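Local coordinates for malonyl CoA-acyl carrier protein transacylase (Staphylococcus aureus, PDB 3IM9) that catalyses the transfer of the malonyl group from malonyl-CoA to holo-acyl carrier protein, supplying malonyl-ACP for fatty acid biosynthesis, at residues 14-19 with 91-96; 235-240 with 259-264. All coordinates share one frame; numbering follows the deposited sequence.

Overall arrangement
The two contacts touch, their centres about 11 Å apart, and both border the probable active site. Contact 1 pairs neighbouring parallel strands, 14-16 and 92-95, of the four-stranded sheet, and ends at His96, whose side chain lies about 4 Å from that of Ser97, the nucleophile by similarity. Contact 2 sets the loop 235-240 against the chain 259-264 that enters helix 263-272; the side chain of Val261 lies about 4 Å from those of both Ser97 and His207. Thr93 O and Val235 N, 2.8 Å apart and probably hydrogen-bonded, join the contacts, and Met94 CE packs 3.7 Å from Phe263 CE2. The calcium ion lies about 7 Å from the Asn237 side chain.

Contact 1. Residues 14-19 with 91-96; sequences IIFPGQ and DFTMGH. With SO4 (sulfate ion), chain D.
Ile15 and Met94 lie side by side on one face of a parallel strand pair, pointing the same way, with Ile15 CG2 3.7 Å from Met94 CG. With chi1 of Met94 at 65° CG lies beside Ile15, and the extended chain beyond it keeps CE along the same methyl; Phe263 and Thr267 of helix 263-272 pack on Met94 as well. The other face is tighter and partly polar. Thr93 holds OG1 opposite its own backbone N (chi1 -177°), from where it donates to Ile14 O at 2.7 Å, approaching from above the carbonyl plane. The weak bond from Met94 N ends on the same oxygen, and Thr93 OG1 also has Ser103 OG as a hydrogen-bonding partner. Beside it sits the Phe16 ring, which turns its edge to this hydroxyl, CE1 to OG1 3.4 Å, while helix 99-106 packs against the phenyl group. The ladder runs from Ile14 N to Phe92 O, through Phe16 N to Met94 O, to His96 N, which donates to Phe16 O at 2.9 Å.

Beyond Phe16 the ladder ends, though Gly18 CA still lies 3.4 Å from His96 O, and a sulfate and a water take up polar contacts. Gly18 N points at sulfate O1 (2.7 Å, 172° at the hydrogen), and sulfate O4 stands 3.6 Å over the centre of the His96 imidazole, whose NE2 bonds to Asn168. A water accepts from Gln19 N and donates only weakly to His96 O. The sulfate, probably from the crystallisation liquor, sits between Gly18 N and the His96 ring, with His96 ND1 3.1 Å from sulfate O3. Gly95 and His96 lead straight into Ser97, the nucleophile by similarity, an arrangement consistent with the GxSxG nucleophile elbow of the acyltransferase fold, placed at the carboxyl end of its central parallel sheet.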
loop_
_atom_site.group_PDB
_atom_site.type_symbol
_atom_site.label_atom_id
_atom_site.label_comp_id
_atom_site.label_asym_id
_atom_site.label_seq_id
_atom_site.Cartn_x
_atom_site.Cartn_y
_atom_site.Cartn_z
ATOM N N ILE A 14 8.376 8.007 6.643
ATOM C CA ILE A 14 6.970 8.288 6.381
ATOM C C ILE A 14 6.393 7.132 5.581
ATOM O O ILE A 14 7.053 6.617 4.669
ATOM C CB ILE A 14 6.809 9.635 5.636
ATOM C CG1 ILE A 14 7.562 9.693 4.322
ATOM C CG2 ILE A 14 7.116 10.857 6.600
ATOM C CD1 ILE A 14 7.377 11.033 3.533
ATOM N N ILE A 15 5.188 6.705 5.948
ATOM C CA ILE A 15 4.677 5.460 5.363
ATOM C C ILE A 15 3.232 5.690 4.940
ATOM O O ILE A 15 2.496 6.542 5.539
ATOM C CB ILE A 15 4.760 4.240 6.322
ATOM C CG1 ILE A 15 3.873 4.419 7.561
ATOM C CG2 ILE A 15 6.235 4.046 6.768
ATOM C CD1 ILE A 15 3.979 3.312 8.616
ATOM N N PHE A 16 2.812 4.941 3.921
ATOM C CA PHE A 16 1.508 5.273 3.280
ATOM C C PHE A 16 0.664 3.997 3.156
ATOM O O PHE A 16 1.097 2.992 2.585
ATOM C CB PHE A 16 1.801 5.857 1.908
ATOM C CG PHE A 16 2.588 7.141 1.976
ATOM C CD1 PHE A 16 3.944 7.127 1.645
ATOM C CD2 PHE A 16 1.977 8.325 2.357
ATOM C CE1 PHE A 16 4.711 8.322 1.779
ATOM C CE2 PHE A 16 2.693 9.539 2.404
ATOM C CZ PHE A 16 4.075 9.534 2.079
ATOM N N PRO A 17 -0.611 4.031 3.576
ATOM C CA PRO A 17 -1.502 2.866 3.466
ATOM C C PRO A 17 -2.029 2.701 2.046
ATOM O O PRO A 17 -1.970 3.597 1.196
ATOM C CB PRO A 17 -2.627 3.225 4.416
ATOM C CG PRO A 17 -2.737 4.741 4.297
ATOM C CD PRO A 17 -1.229 5.211 4.246
ATOM N N GLY A 18 -2.553 1.509 1.838
ATOM C CA GLY A 18 -3.170 1.092 0.561
ATOM C C GLY A 18 -4.625 0.673 0.723
ATOM O O GLY A 18 -5.307 1.021 1.738
ATOM N N GLN A 19 -5.040 -0.105 -0.271
ATOM C CA GLN A 19 -6.467 -0.627 -0.303
ATOM C C GLN A 19 -6.847 -1.183 1.035
ATOM O O GLN A 19 -6.088 -2.005 1.654
ATOM C CB GLN A 19 -6.504 -1.689 -1.400
ATOM C CG GLN A 19 -7.935 -2.157 -1.698
ATOM C CD GLN A 19 -8.648 -1.200 -2.594
ATOM O OE1 GLN A 19 -8.085 -0.656 -3.545
ATOM N NE2 GLN A 19 -9.982 -1.003 -2.306
ATOM N N ASP A 91 13.907 10.216 6.516
ATOM C CA ASP A 91 15.111 9.501 6.109
ATOM C C ASP A 91 14.813 8.375 5.096
ATOM O O ASP A 91 15.636 8.077 4.204
ATOM C CB ASP A 91 15.755 8.967 7.344
ATOM C CG ASP A 91 16.108 10.085 8.337
ATOM O OD1 ASP A 91 16.985 10.913 7.902
ATOM O OD2 ASP A 91 15.622 10.059 9.475
ATOM N N PHE A 92 13.558 7.845 5.148
ATOM C CA PHE A 92 13.178 6.740 4.252
ATOM C C PHE A 92 11.645 6.803 4.144
ATOM O O PHE A 92 10.941 7.521 4.871
ATOM C CB PHE A 92 13.434 5.369 4.934
ATOM C CG PHE A 92 14.926 5.106 5.277
ATOM C CD1 PHE A 92 15.329 5.409 6.568
ATOM C CD2 PHE A 92 15.808 4.616 4.327
ATOM C CE1 PHE A 92 16.698 5.229 6.949
ATOM C CE2 PHE A 92 17.161 4.396 4.700
ATOM C CZ PHE A 92 17.550 4.718 6.018
ATOM N N THR A 93 11.149 5.971 3.221
ATOM C CA THR A 93 9.679 5.846 3.095
ATOM C C THR A 93 9.377 4.446 2.608
ATOM O O THR A 93 10.207 3.744 1.998
ATOM C CB THR A 93 9.164 6.909 2.096
ATOM O OG1 THR A 93 7.729 6.826 2.028
ATOM C CG2 THR A 93 9.699 6.755 0.718
ATOM N N MET A 94 8.121 4.050 2.862
ATOM C CA MET A 94 7.544 2.809 2.270
ATOM C C MET A 94 6.051 2.940 2.291
ATOM O O MET A 94 5.500 3.783 2.985
ATOM C CB MET A 94 7.958 1.510 3.039
ATOM C CG MET A 94 7.433 1.440 4.445
ATOM S SD MET A 94 7.641 -0.148 5.211
ATOM C CE MET A 94 7.201 0.348 6.856
ATOM N N GLY A 95 5.398 2.157 1.456
ATOM C CA GLY A 95 3.884 2.185 1.462
ATOM C C GLY A 95 3.375 0.820 1.060
ATOM O O GLY A 95 4.063 0.054 0.346
ATOM N N HIS A 96 2.139 0.527 1.469
ATOM C CA HIS A 96 1.617 -0.851 1.276
ATOM C C HIS A 96 0.887 -0.977 -0.044
ATOM O O HIS A 96 -0.197 -0.388 -0.194
ATOM C CB HIS A 96 0.710 -1.193 2.449
ATOM C CG HIS A 96 0.436 -2.662 2.584
ATOM N ND1 HIS A 96 -0.487 -3.303 1.756
ATOM C CD2 HIS A 96 0.810 -3.553 3.528
ATOM C CE1 HIS A 96 -0.548 -4.589 2.103
ATOM N NE2 HIS A 96 0.195 -4.760 3.204
HETATM S S SO4 D . -3.208 -1.520 3.829
HETATM O O1 SO4 D . -2.288 -0.374 3.792
HETATM O O2 SO4 D . -4.645 -1.126 4.355
HETATM O O3 SO4 D . -3.209 -1.940 2.436
HETATM O O4 SO4 D . -2.616 -2.625 4.825
HETATM O O HOH W 1 -3.104 -1.209 -1.944
#

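Contact 2. Residues 235-240 with 259-264; sequences VQNVNA and SPVQFI
Asn237 and Val261 run alongside each other, their side chains pointing the same way, and the flat amide lies against the valine methyls: CG is 3.6 Å from Val261 CG1. With chi1 of Val261 at 176°, CG1 is carried over to the side on which the Asn237 amide lies. Gln262, the next residue, packs against the backbone of the same loop. Its CB meets the methyl of Ala240 at 4.0 Å, and its CG comes to 3.2 Å from Asn237 O, so the aliphatic part of the glutamine covers the loop backbone. The chain then bends at chi2 (-75°) and carries the amide back toward Pro260. Farther along, Val238 CG1 just reaches Ser259 CB at 4.2 Å; Val238 also touches Asn252, Lys255 and Gln256 of helix 246-256.

One direct hydrogen bond crosses here. Gln262 N donates to Asn237 O at 2.9 Å, with 160° at the hydrogen. Pro260 O lies near the same acceptor but, being an acceptor itself, adds no bond. A water instead joins the two chains: it donates to Val238 O (2.7 Å) and to Pro260 O, and accepts from Gln262 NE2.

Gln262 is both the centre of an inverse gamma turn and the N-cap residue of helix 263-272, so its backbone bond ties the start of that helix to the loop. The chemistry implies a largely backbone- and water-mediated junction beside the probable catalytic centre, where Ser259 O, hydrogen-bonded to ND1 of His207, the active-site histidine by similarity, would probably fix the orientation of that imidazole.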
loop_
_atom_site.group_PDB
_atom_site.type_symbol
_atom_site.label_atom_id
_atom_site.label_comp_id
_atom_site.label_asym_id
_atom_site.label_seq_id
_atom_site.Cartn_x
_atom_site.Cartn_y
_atom_site.Cartn_z
ATOM N N VAL A 235 11.680 1.885 0.512
ATOM C CA VAL A 235 11.832 0.451 0.833
ATOM C C VAL A 235 10.731 -0.262 0.062
ATOM O O VAL A 235 9.559 -0.096 0.375
ATOM C CB VAL A 235 11.774 0.185 2.301
ATOM C CG1 VAL A 235 12.023 -1.322 2.616
ATOM C CG2 VAL A 235 12.921 1.001 2.970
ATOM N N GLN A 236 11.090 -1.010 -0.973
ATOM C CA GLN A 236 10.105 -1.550 -1.915
ATOM C C GLN A 236 9.477 -2.838 -1.413
ATOM O O GLN A 236 10.112 -3.676 -0.722
ATOM C CB GLN A 236 10.681 -1.734 -3.321
ATOM C CG GLN A 236 11.089 -0.356 -3.835
ATOM C CD GLN A 236 11.212 -0.355 -5.374
ATOM O OE1 GLN A 236 12.309 -0.641 -5.931
ATOM N NE2 GLN A 236 10.137 -0.042 -6.074
ATOM N N ASN A 237 8.174 -3.005 -1.757
ATOM C CA ASN A 237 7.438 -4.159 -1.304
ATOM C C ASN A 237 8.002 -5.490 -1.813
ATOM O O ASN A 237 7.829 -6.509 -1.140
ATOM C CB ASN A 237 5.971 -4.052 -1.812
ATOM C CG ASN A 237 5.117 -3.050 -1.085
ATOM O OD1 ASN A 237 5.466 -2.464 -0.013
ATOM N ND2 ASN A 237 3.982 -2.822 -1.692
ATOM N N VAL A 238 8.574 -5.483 -3.026
ATOM C CA VAL A 238 8.992 -6.776 -3.695
ATOM C C VAL A 238 10.162 -7.362 -2.917
ATOM O O VAL A 238 10.218 -8.558 -2.718
ATOM C CB VAL A 238 9.350 -6.572 -5.188
ATOM C CG1 VAL A 238 8.201 -6.220 -5.968
ATOM C CG2 VAL A 238 10.338 -5.505 -5.458
ATOM N N ASN A 239 11.109 -6.500 -2.477
ATOM C CA ASN A 239 12.409 -7.025 -1.928
ATOM C C ASN A 239 12.765 -6.535 -0.565
ATOM O O ASN A 239 13.758 -6.987 0.015
ATOM C CB ASN A 239 13.564 -6.670 -2.959
ATOM C CG ASN A 239 13.822 -5.143 -3.066
ATOM O OD1 ASN A 239 13.041 -4.325 -2.559
ATOM N ND2 ASN A 239 14.981 -4.729 -3.689
ATOM N N ALA A 240 11.921 -5.652 0.008
ATOM C CA ALA A 240 12.113 -5.188 1.406
ATOM C C ALA A 240 13.463 -4.538 1.601
ATOM O O ALA A 240 14.026 -4.706 2.706
ATOM C CB ALA A 240 11.866 -6.339 2.448
ATOM N N SER A 259 3.995 -10.155 -7.037
ATOM C CA SER A 259 4.853 -10.606 -5.938
ATOM C C SER A 259 4.230 -10.261 -4.602
ATOM O O SER A 259 3.493 -9.258 -4.506
ATOM C CB SER A 259 6.212 -9.887 -6.040
ATOM O OG SER A 259 6.792 -10.181 -7.339
ATOM N N PRO A 260 4.534 -10.998 -3.556
ATOM C CA PRO A 260 3.988 -10.710 -2.217
ATOM C C PRO A 260 4.516 -9.352 -1.704
ATOM O O PRO A 260 5.656 -8.954 -2.025
ATOM C CB PRO A 260 4.498 -11.846 -1.313
ATOM C CG PRO A 260 5.270 -12.738 -2.234
ATOM C CD PRO A 260 5.343 -12.232 -3.608
ATOM N N VAL A 261 3.678 -8.656 -0.926
ATOM C CA VAL A 261 4.075 -7.417 -0.229
ATOM C C VAL A 261 4.801 -7.775 1.009
ATOM O O VAL A 261 4.214 -8.348 1.939
ATOM C CB VAL A 261 2.807 -6.570 0.066
ATOM C CG1 VAL A 261 3.199 -5.328 0.886
ATOM C CG2 VAL A 261 2.149 -6.097 -1.258
ATOM N N GLN A 262 6.103 -7.488 1.015
ATOM C CA GLN A 262 6.950 -7.846 2.164
ATOM C C GLN A 262 6.895 -6.826 3.260
ATOM O O GLN A 262 7.902 -6.158 3.560
ATOM C CB GLN A 262 8.399 -8.094 1.666
ATOM C CG GLN A 262 8.459 -9.178 0.577
ATOM C CD GLN A 262 8.295 -10.575 1.144
ATOM O OE1 GLN A 262 8.183 -10.814 2.343
ATOM N NE2 GLN A 262 8.179 -11.545 0.217
ATOM N N PHE A 263 5.725 -6.604 3.872
ATOM C CA PHE A 263 5.653 -5.516 4.857
ATOM C C PHE A 263 6.422 -5.778 6.126
ATOM O O PHE A 263 7.060 -4.827 6.618
ATOM C CB PHE A 263 4.166 -5.173 5.147
ATOM C CG PHE A 263 4.030 -3.865 5.930
ATOM C CD1 PHE A 263 3.829 -3.926 7.294
ATOM C CD2 PHE A 263 4.167 -2.669 5.268
ATOM C CE1 PHE A 263 3.769 -2.725 8.059
ATOM C CE2 PHE A 263 4.045 -1.420 5.972
ATOM C CZ PHE A 263 3.847 -1.461 7.388
ATOM N N ILE A 264 6.386 -7.012 6.628
ATOM C CA ILE A 264 7.175 -7.308 7.855
ATOM C C ILE A 264 8.671 -7.069 7.545
ATOM O O ILE A 264 9.323 -6.342 8.324
ATOM C CB ILE A 264 6.946 -8.751 8.328
ATOM C CG1 ILE A 264 5.484 -8.870 8.813
ATOM C CG2 ILE A 264 7.866 -9.110 9.515
ATOM C CD1 ILE A 264 5.162 -10.352 9.117
HETATM O O HOH W 2 8.087 -10.217 -2.723
#